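Local coordinates for protein DNA double-strand break repair nuclease NurA (Sulfolobus solfataricus, PDB 2YGK) that acts as a manganese-dependent, homodimeric nuclease that works with the HerA helicase to resect DNA ends in double-strand break repair, at residues N102-Q105 with E106-S109; R277-E280 with K281-K284; V283-I286 with M287-S291; R310-A313 with M314-E317. All blocks are in the same frame, centred on the assembly; numbering follows the deposited sequence.

Interaction 1: residues N102-Q105 with E106-S109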
loop_
_atom_site.group_PDB
_atom_site.type_symbol
_atom_site.label_atom_id
_atom_site.label_comp_id
_atom_site.label_asym_id
_atom_site.label_seq_id
_atom_site.Cartn_x
_atom_site.Cartn_y
_atom_site.Cartn_z
ATOM N N ASN A 102 11.103 3.787 5.168
ATOM C CA ASN A 102 10.451 3.622 3.870
ATOM C C ASN A 102 10.042 2.176 3.591
ATOM O O ASN A 102 9.153 1.928 2.761
ATOM C CB ASN A 102 11.407 4.125 2.772
ATOM C CG ASN A 102 10.726 4.347 1.436
ATOM O OD1 ASN A 102 9.624 3.849 1.186
ATOM N ND2 ASN A 102 11.391 5.100 0.558
ATOM N N ASP A 103 10.681 1.219 4.266
ATOM C CA ASP A 103 10.370 -0.201 4.051
ATOM C C ASP A 103 9.717 -0.859 5.276
ATOM O O ASP A 103 9.599 -2.071 5.346
ATOM C CB ASP A 103 11.634 -0.940 3.609
ATOM C CG ASP A 103 12.302 -0.272 2.422
ATOM O OD1 ASP A 103 11.599 -0.022 1.416
ATOM O OD2 ASP A 103 13.523 0.016 2.496
ATOM N N ALA A 104 9.241 -0.039 6.206
ATOM C CA ALA A 104 8.601 -0.508 7.433
ATOM C C ALA A 104 7.389 -1.421 7.190
ATOM O O ALA A 104 7.260 -2.475 7.829
ATOM C CB ALA A 104 8.199 0.677 8.287
ATOM N N GLN A 105 6.510 -1.044 6.267
ATOM C CA GLN A 105 5.392 -1.938 5.921
ATOM C C GLN A 105 5.863 -3.267 5.326
ATOM O O GLN A 105 5.238 -4.295 5.518
ATOM C CB GLN A 105 4.402 -1.260 4.958
ATOM C CG GLN A 105 3.716 -0.017 5.557
ATOM C CD GLN A 105 2.796 -0.355 6.704
ATOM O OE1 GLN A 105 2.183 -1.427 6.738
ATOM N NE2 GLN A 105 2.687 0.549 7.641
ATOM N N GLU A 106 6.965 -3.234 4.599
ATOM C CA GLU A 106 7.472 -4.426 3.964
ATOM C C GLU A 106 8.167 -5.324 5.017
ATOM O O GLU A 106 7.935 -6.552 5.069
ATOM C CB GLU A 106 8.413 -4.043 2.819
ATOM C CG GLU A 106 8.422 -5.097 1.730
ATOM C CD GLU A 106 9.665 -5.093 0.871
ATOM O OE1 GLU A 106 10.279 -4.012 0.697
ATOM O OE2 GLU A 106 10.005 -6.199 0.364
ATOM N N ARG A 107 8.972 -4.715 5.893
ATOM C CA ARG A 107 9.559 -5.491 6.964
ATOM C C ARG A 107 8.475 -6.154 7.802
ATOM O O ARG A 107 8.648 -7.289 8.232
ATOM C CB ARG A 107 10.471 -4.660 7.876
ATOM C CG ARG A 107 11.476 -3.828 7.126
ATOM C CD ARG A 107 12.688 -3.446 7.932
ATOM N NE ARG A 107 12.407 -2.556 9.052
ATOM C CZ ARG A 107 12.088 -1.282 8.934
ATOM N NH1 ARG A 107 11.977 -0.727 7.726
ATOM N NH2 ARG A 107 11.856 -0.577 10.033
ATOM N N ILE A 108 7.377 -5.445 8.071
ATOM C CA ILE A 108 6.350 -6.009 8.918
ATOM C C ILE A 108 5.823 -7.262 8.227
ATOM O O ILE A 108 5.680 -8.312 8.862
ATOM C CB ILE A 108 5.178 -5.067 9.177
ATOM C CG1 ILE A 108 5.589 -3.932 10.120
ATOM C CG2 ILE A 108 4.011 -5.821 9.806
ATOM C CD1 ILE A 108 4.700 -2.685 9.991
ATOM N N SER A 109 5.543 -7.157 6.935
ATOM C CA SER A 109 4.961 -8.284 6.240
ATOM C C SER A 109 5.941 -9.444 6.118
ATOM O O SER A 109 5.537 -10.582 6.217
ATOM C CB SER A 109 4.374 -7.879 4.884
ATOM O OG SER A 109 5.255 -7.064 4.164
HETATM O O HOH W 1 7.419 -0.611 2.736
HETATM O O HOH W 2 9.073 -1.034 0.575
#

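Interaction 2: residues R277-E280 with K281-K284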
loop_
_atom_site.group_PDB
_atom_site.type_symbol
_atom_site.label_atom_id
_atom_site.label_comp_id
_atom_site.label_asym_id
_atom_site.label_seq_id
_atom_site.Cartn_x
_atom_site.Cartn_y
_atom_site.Cartn_z
ATOM N N ARG A 277 7.028 -32.911 -9.861
ATOM C CA ARG A 277 6.180 -33.251 -11.007
ATOM C C ARG A 277 4.909 -33.909 -10.511
ATOM O O ARG A 277 4.898 -34.666 -9.536
ATOM C CB ARG A 277 6.888 -34.136 -12.045
ATOM C CG ARG A 277 7.181 -33.415 -13.375
ATOM C CD ARG A 277 8.170 -34.206 -14.236
ATOM N NE ARG A 277 9.151 -33.328 -14.881
ATOM C CZ ARG A 277 10.412 -33.665 -15.166
ATOM N NH1 ARG A 277 10.893 -34.870 -14.864
ATOM N NH2 ARG A 277 11.206 -32.782 -15.759
ATOM N N VAL A 278 3.844 -33.604 -11.228
ATOM C CA VAL A 278 2.509 -33.934 -10.816
ATOM C C VAL A 278 1.754 -34.262 -12.080
ATOM O O VAL A 278 2.046 -33.706 -13.117
ATOM C CB VAL A 278 1.917 -32.725 -10.087
ATOM C CG1 VAL A 278 0.441 -32.612 -10.309
ATOM C CG2 VAL A 278 2.272 -32.795 -8.612
ATOM N N ASP A 279 0.806 -35.180 -12.013
ATOM C CA ASP A 279 0.064 -35.579 -13.223
ATOM C C ASP A 279 -1.458 -35.435 -13.029
ATOM O O ASP A 279 -1.912 -34.949 -11.991
ATOM C CB ASP A 279 0.459 -36.989 -13.622
ATOM C CG ASP A 279 0.057 -38.009 -12.599
ATOM O OD1 ASP A 279 -0.848 -37.729 -11.783
ATOM O OD2 ASP A 279 0.648 -39.107 -12.612
ATOM N N GLU A 280 -2.247 -35.795 -14.032
ATOM C CA GLU A 280 -3.690 -35.695 -13.877
ATOM C C GLU A 280 -4.143 -36.447 -12.631
ATOM O O GLU A 280 -4.878 -35.918 -11.827
ATOM C CB GLU A 280 -4.444 -36.242 -15.086
ATOM C CG GLU A 280 -4.475 -35.305 -16.263
ATOM C CD GLU A 280 -5.693 -35.491 -17.172
ATOM O OE1 GLU A 280 -6.480 -36.445 -16.981
ATOM O OE2 GLU A 280 -5.864 -34.641 -18.072
ATOM N N LYS A 281 -3.717 -37.689 -12.477
ATOM C CA LYS A 281 -4.195 -38.489 -11.366
ATOM C C LYS A 281 -3.929 -37.772 -10.037
ATOM O O LYS A 281 -4.823 -37.676 -9.186
ATOM C CB LYS A 281 -3.503 -39.840 -11.364
ATOM C CG LYS A 281 -4.040 -40.827 -10.364
ATOM C CD LYS A 281 -3.181 -42.087 -10.418
ATOM C CE LYS A 281 -3.784 -43.225 -9.635
ATOM N NZ LYS A 281 -2.889 -44.377 -9.707
ATOM N N ILE A 282 -2.706 -37.276 -9.857
ATOM C CA ILE A 282 -2.365 -36.576 -8.622
ATOM C C ILE A 282 -3.273 -35.361 -8.442
ATOM O O ILE A 282 -3.868 -35.198 -7.372
ATOM C CB ILE A 282 -0.855 -36.218 -8.534
ATOM C CG1 ILE A 282 -0.025 -37.516 -8.363
ATOM C CG2 ILE A 282 -0.609 -35.301 -7.362
ATOM C CD1 ILE A 282 1.379 -37.526 -8.978
ATOM N N VAL A 283 -3.404 -34.545 -9.483
ATOM C CA VAL A 283 -4.284 -33.385 -9.450
ATOM C C VAL A 283 -5.714 -33.723 -9.009
ATOM O O VAL A 283 -6.267 -33.006 -8.153
ATOM C CB VAL A 283 -4.333 -32.690 -10.827
ATOM C CG1 VAL A 283 -5.613 -31.921 -11.011
ATOM C CG2 VAL A 283 -3.144 -31.782 -10.983
ATOM N N LYS A 284 -6.302 -34.785 -9.584
ATOM C CA LYS A 284 -7.648 -35.235 -9.222
ATOM C C LYS A 284 -7.707 -35.777 -7.779
ATOM O O LYS A 284 -8.720 -35.589 -7.062
ATOM C CB LYS A 284 -8.149 -36.328 -10.173
ATOM C CG LYS A 284 -8.650 -35.871 -11.530
ATOM C CD LYS A 284 -8.776 -37.035 -12.494
ATOM C CE LYS A 284 -9.209 -36.596 -13.903
ATOM N NZ LYS A 284 -9.071 -37.662 -14.927
HETATM O O HOH W 3 -6.639 -39.237 -15.424
#

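Interaction 3: residues V283-I286 with M287-S291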
loop_
_atom_site.group_PDB
_atom_site.type_symbol
_atom_site.label_atom_id
_atom_site.label_comp_id
_atom_site.label_asym_id
_atom_site.label_seq_id
_atom_site.Cartn_x
_atom_site.Cartn_y
_atom_site.Cartn_z
ATOM N N VAL A 283 -3.404 -34.545 -9.483
ATOM C CA VAL A 283 -4.284 -33.385 -9.450
ATOM C C VAL A 283 -5.714 -33.723 -9.009
ATOM O O VAL A 283 -6.267 -33.006 -8.153
ATOM C CB VAL A 283 -4.333 -32.690 -10.827
ATOM C CG1 VAL A 283 -5.613 -31.921 -11.011
ATOM C CG2 VAL A 283 -3.144 -31.782 -10.983
ATOM N N LYS A 284 -6.302 -34.785 -9.584
ATOM C CA LYS A 284 -7.648 -35.235 -9.222
ATOM C C LYS A 284 -7.707 -35.777 -7.779
ATOM O O LYS A 284 -8.720 -35.589 -7.062
ATOM C CB LYS A 284 -8.149 -36.328 -10.173
ATOM C CG LYS A 284 -8.650 -35.871 -11.530
ATOM C CD LYS A 284 -8.776 -37.035 -12.494
ATOM C CE LYS A 284 -9.209 -36.596 -13.903
ATOM N NZ LYS A 284 -9.071 -37.662 -14.927
ATOM N N GLU A 285 -6.645 -36.453 -7.346
ATOM C CA GLU A 285 -6.567 -36.876 -5.937
ATOM C C GLU A 285 -6.502 -35.647 -5.019
ATOM O O GLU A 285 -7.146 -35.625 -3.976
ATOM C CB GLU A 285 -5.357 -37.785 -5.677
ATOM C CG GLU A 285 -5.429 -39.168 -6.357
ATOM C CD GLU A 285 -4.166 -40.011 -6.113
ATOM O OE1 GLU A 285 -3.309 -39.615 -5.258
ATOM O OE2 GLU A 285 -4.035 -41.074 -6.766
ATOM N N ILE A 286 -5.731 -34.628 -5.412
ATOM C CA ILE A 286 -5.595 -33.436 -4.581
ATOM C C ILE A 286 -6.914 -32.653 -4.528
ATOM O O ILE A 286 -7.264 -32.105 -3.484
ATOM C CB ILE A 286 -4.459 -32.496 -5.071
ATOM C CG1 ILE A 286 -3.078 -33.087 -4.754
ATOM C CG2 ILE A 286 -4.564 -31.102 -4.437
ATOM C CD1 ILE A 286 -1.943 -32.307 -5.440
HETATM N N MSE A 287 -7.636 -32.592 -5.644
HETATM C CA MSE A 287 -8.932 -31.946 -5.642
HETATM C C MSE A 287 -9.908 -32.679 -4.727
HETATM O O MSE A 287 -10.622 -32.076 -3.954
HETATM C CB MSE A 287 -9.506 -31.927 -7.058
HETATM C CG MSE A 287 -8.801 -30.962 -7.960
HETATM SE SE MSE A 287 -9.540 -30.929 -9.736
HETATM C CE MSE A 287 -11.401 -30.477 -9.438
ATOM N N ASP A 288 -9.942 -33.997 -4.853
ATOM C CA ASP A 288 -10.918 -34.837 -4.152
ATOM C C ASP A 288 -10.733 -34.723 -2.670
ATOM O O ASP A 288 -11.690 -34.522 -1.935
ATOM C CB ASP A 288 -10.765 -36.285 -4.593
ATOM C CG ASP A 288 -11.441 -36.570 -5.927
ATOM O OD1 ASP A 288 -12.128 -35.647 -6.435
ATOM O OD2 ASP A 288 -11.280 -37.709 -6.467
ATOM N N ARG A 289 -9.480 -34.810 -2.242
ATOM C CA ARG A 289 -9.096 -34.610 -0.841
ATOM C C ARG A 289 -9.324 -33.186 -0.311
ATOM O O ARG A 289 -9.808 -33.001 0.809
ATOM C CB ARG A 289 -7.629 -35.018 -0.660
ATOM C CG ARG A 289 -7.387 -36.492 -0.903
ATOM C CD ARG A 289 -5.961 -36.738 -1.242
ATOM N NE ARG A 289 -5.631 -38.166 -1.272
ATOM C CZ ARG A 289 -4.466 -38.665 -1.689
ATOM N NH1 ARG A 289 -3.497 -37.879 -2.151
ATOM N NH2 ARG A 289 -4.267 -39.969 -1.663
ATOM N N LEU A 290 -8.974 -32.176 -1.096
ATOM C CA LEU A 290 -9.288 -30.795 -0.688
ATOM C C LEU A 290 -10.791 -30.536 -0.587
ATOM O O LEU A 290 -11.222 -29.805 0.313
ATOM C CB LEU A 290 -8.737 -29.777 -1.653
ATOM C CG LEU A 290 -7.249 -29.553 -1.601
ATOM C CD1 LEU A 290 -6.824 -28.804 -2.850
ATOM C CD2 LEU A 290 -6.932 -28.827 -0.293
ATOM N N SER A 291 -11.574 -31.108 -1.508
ATOM C CA SER A 291 -13.020 -30.927 -1.484
ATOM C C SER A 291 -13.613 -31.379 -0.133
ATOM O O SER A 291 -14.597 -30.823 0.341
ATOM C CB SER A 291 -13.700 -31.644 -2.679
ATOM O OG SER A 291 -13.412 -31.032 -3.962
#

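Interaction 4: residues R310-A313 with M314-E317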
loop_
_atom_site.group_PDB
_atom_site.type_symbol
_atom_site.label_atom_id
_atom_site.label_comp_id
_atom_site.label_asym_id
_atom_site.label_seq_id
_atom_site.Cartn_x
_atom_site.Cartn_y
_atom_site.Cartn_z
ATOM N N ARG A 310 -6.454 -12.388 11.478
ATOM C CA ARG A 310 -6.791 -11.069 10.930
ATOM C C ARG A 310 -6.833 -10.018 12.034
ATOM O O ARG A 310 -7.309 -10.279 13.135
ATOM C CB ARG A 310 -8.151 -11.087 10.238
ATOM C CG ARG A 310 -8.281 -10.096 9.076
ATOM C CD ARG A 310 -9.644 -10.250 8.378
ATOM N NE ARG A 310 -10.684 -9.729 9.253
ATOM C CZ ARG A 310 -10.957 -8.433 9.419
ATOM N NH1 ARG A 310 -10.284 -7.502 8.732
ATOM N NH2 ARG A 310 -11.917 -8.068 10.275
ATOM N N PHE A 311 -6.341 -8.826 11.731
ATOM C CA PHE A 311 -6.456 -7.745 12.679
ATOM C C PHE A 311 -7.647 -6.909 12.277
ATOM O O PHE A 311 -7.576 -6.128 11.329
ATOM C CB PHE A 311 -5.152 -6.923 12.755
ATOM C CG PHE A 311 -4.031 -7.640 13.463
ATOM C CD1 PHE A 311 -3.923 -7.570 14.835
ATOM C CD2 PHE A 311 -3.124 -8.404 12.773
ATOM C CE1 PHE A 311 -2.921 -8.248 15.510
ATOM C CE2 PHE A 311 -2.142 -9.068 13.436
ATOM C CZ PHE A 311 -2.035 -8.988 14.817
ATOM N N SER A 312 -8.757 -7.106 12.981
ATOM C CA SER A 312 -9.916 -6.212 12.861
ATOM C C SER A 312 -9.512 -4.745 13.138
ATOM O O SER A 312 -8.554 -4.467 13.885
ATOM C CB SER A 312 -11.026 -6.618 13.851
ATOM O OG SER A 312 -10.645 -6.334 15.190
ATOM N N ALA A 313 -10.267 -3.817 12.550
ATOM C CA ALA A 313 -10.201 -2.421 12.925
ATOM C C ALA A 313 -10.189 -2.275 14.455
ATOM O O ALA A 313 -9.398 -1.511 15.013
ATOM C CB ALA A 313 -11.375 -1.689 12.341
HETATM N N MSE A 314 -11.065 -3.016 15.122
HETATM C CA MSE A 314 -11.143 -3.020 16.580
HETATM C C MSE A 314 -9.851 -3.508 17.222
HETATM O O MSE A 314 -9.383 -2.898 18.177
HETATM C CB MSE A 314 -12.313 -3.900 17.039
HETATM C CG MSE A 314 -12.517 -3.975 18.546
HETATM SE SE MSE A 314 -14.328 -4.606 18.979
HETATM C CE MSE A 314 -15.224 -2.857 19.026
ATOM N N ASP A 315 -9.279 -4.607 16.712
ATOM C CA ASP A 315 -7.984 -5.114 17.214
ATOM C C ASP A 315 -6.935 -4.011 17.192
ATOM O O ASP A 315 -6.250 -3.757 18.175
ATOM C CB ASP A 315 -7.476 -6.288 16.362
ATOM C CG ASP A 315 -8.432 -7.464 16.343
ATOM O OD1 ASP A 315 -9.012 -7.768 17.404
ATOM O OD2 ASP A 315 -8.605 -8.076 15.269
ATOM N N ARG A 316 -6.827 -3.352 16.048
ATOM C CA ARG A 316 -5.912 -2.241 15.877
ATOM C C ARG A 316 -6.124 -1.128 16.915
ATOM O O ARG A 316 -5.166 -0.568 17.424
ATOM C CB ARG A 316 -6.093 -1.637 14.493
ATOM C CG ARG A 316 -5.716 -2.518 13.371
ATOM C CD ARG A 316 -5.933 -1.807 12.060
ATOM N NE ARG A 316 -5.277 -2.550 10.997
ATOM C CZ ARG A 316 -5.876 -3.362 10.138
ATOM N NH1 ARG A 316 -7.204 -3.525 10.181
ATOM N NH2 ARG A 316 -5.136 -4.002 9.224
ATOM N N GLU A 317 -7.387 -0.798 17.185
ATOM C CA GLU A 317 -7.743 0.211 18.163
ATOM C C GLU A 317 -7.180 -0.179 19.526
ATOM O O GLU A 317 -6.504 0.621 20.158
ATOM C CB GLU A 317 -9.274 0.366 18.211
ATOM C CG GLU A 317 -9.835 1.521 19.062
ATOM C CD GLU A 317 -11.392 1.605 19.029
ATOM O OE1 GLU A 317 -12.051 0.766 18.330
ATOM O OE2 GLU A 317 -11.942 2.515 19.716
#

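Interaction 1: residues N102-Q105 with E106-S109
The chain enters helix 104-123 with D103 at the N-cap, and D103 O takes the first helical bond from R107 N at 2.8 Å, nearly straight at 169°, while E106 N reaches the same oxygen only weakly. I108 N to A104 O and S109 N to Q105 O carry the turn on. D103 does not cap with its carboxylate. Its OD1 instead lies 4.3 Å from E106 OE1, a pair of like charges, and a water donates to both oxygens, which probably eases the repulsion. R107 folds back along the first turn: its chain bends at chi3 (-66°), which sets the guanidinium with one face over A104 CA, CZ to CA 3.9 Å. Its NH1 stops 3.2 Å from A104 N, two donors that cannot bond. This is the N-terminal turn of a helix packed against one face of the RNase H-like sheet, where A104 and I108 lie on strand 70-82 and R107 meets F98 in a cation-pi contact and touches M174 and L178 of helix 171-193. An alanine in place of R107 would remove the guanidinium, and would probably uncover A104 CA and leave F98 without its cationic partner. I108 CD1 lies 3.4 Å from A104 O, and S109 OG sits 3.1 Å from Q105 O and 2.9 Å from E106 O.

Interaction 2: residues R277-E280 with K281-K284
K281 follows the N-cap residue D279 by two positions, and together these residues build the first turn of helix 280-291, an Asp N-cap with a hydrophobic staple, V278 before the cap against V283. The CB of K281 lies 3.4 Å from D279 OD1, and its extended chain then leads away from the cap. I282 gives the capping bond: its N meets D279 OD1 at 2.7 Å with an angle of 175°, nearly along the C-O direction of the carboxylate. The D279 side chain gets there by standing between its own backbone N and carbonyl carbon (chi1 65°), which turns OD1 back over the helix end, where the negative charge would probably be favoured by the helix dipole. I282 CG2 also rests against V278 CG2, at 4.0 Å. V283 N donates to D279 O in the first main-chain bond of the turn, and V283 CG2 meets V278 CG1 at 3.7 Å, the two side chains crossing at about a right angle. Both valines also touch strand 228-236, V278 on L232 and V283 on F229, so the loop and the helix start close over the same strand. K284 N bonds E280 O, and its extended side chain follows that of E280 outward. E280 OE1 and K284 NZ form a long, weak salt bridge at 3.5 Å, bridged also by a water that accepts from NZ at 2.9 Å.

Interaction 3: residues V283-I286 with M287-S291
Four successive i to i+4 bonds run through V283-I286 and M287-S291, from M287 N to V283 O, D288 N to K284 O, R289 N to E285 O and L290 N to I286 O, as in a regular alpha helix. On one flank R289 runs out next to E285 in the same direction. E285 OE1 is 3.6 Å from R289 NH1, a salt bridge of charge alone: the oxygen sits far off the guanidinium plane, the two planes stand 63° apart, and no N-H is aimed at it. E285 CB lies against one face of that guanidinium, 3.9 Å from its plane, toward the rim. I286 and L290 lie alongside each other on another flank, with I286 CG2 against L290 CD1 at 3.6 Å; CG2 of I286 is anti to its backbone N, which turns that methyl along the helix toward L290. The selenium of M287 (a selenomethionine) touches V283 CG1 at 4.2 Å. S291 OG donates to M287 O from above the carbonyl plane, at 3.0 Å, and S291 N shares that oxygen. D288 OD1 makes a salt bridge to R227 and OD2 a hydrogen bond to Y42. In the fold this is the body of helix 280-291, with V283 and M287 on F229 of strand 228-236, V283 also on F259 and M287 on T261 of strand 255-262, while R289 and L290 reach F54 of strand 54-65.

Interaction 4: residues R310-A313 with M314-E317
S312 and D315 make the tight part of this contact, each turned to the other's backbone N. D315 N donates to S312 OG at 2.7 Å, though the serine oxygen is crowded in the model and its place is less sure. S312 N in turn bonds D315 OD2, bent at 134° and too short to be taken at face value. This reciprocal pair is a capping box, and it starts helix 313-330 directly after the loop that follows helix 300-309. R316 N to S312 O (3.0 Å, angle 171°) and E317 N to A313 O continue the turn. F311 joins the buried side edge-on: D315 CB lies near the plane of its ring, 4.1 Å from CD1, and ring and carboxylate planes stand at 86°. Its ring also meets F62. M1 of the second subunit packs on both F311 and D315, and the backbone of R310 hydrogen-bonds to that subunit. R316 extends its chain back over the loop, so that F311 O lies over one face of the guanidinium, 2.9 Å from NH1, close but at too poor an angle for a hydrogen bond; A313 N is at the edge of that group. A leucine at R316 would lack the guanidinium, and would probably leave F311 O without the positive group that lies over it. The exposed side is looser: M314, a selenomethionine, leads its end away from the loop, and E317 turns OE2 to K321, touching A313 O through CB at 3.7 Å.

Overall arrangement
Following the chain, interaction 1 comes first, opening helix 104-123 after strand 85-98 and laying it against strand 70-82 and helix 171-193. Interaction 2 follows far along, turning the loop after strand 270-275 into helix 280-291. Interaction 3 continues that helix, their centres 9 Å apart. Interaction 4 closes the turn between helices 300-309 and 313-330, next to the second subunit. All are local; interactions 2 and 3 overlap at V283 and K284, and none nests in or crosses another. Interactions 2 and 3 lie on the opposite side of the chain's centre from interaction 1, whose centre is about 18 Å from that of interaction 4; the side chains of S109 and R310 are each about 9 Å from the bound manganese.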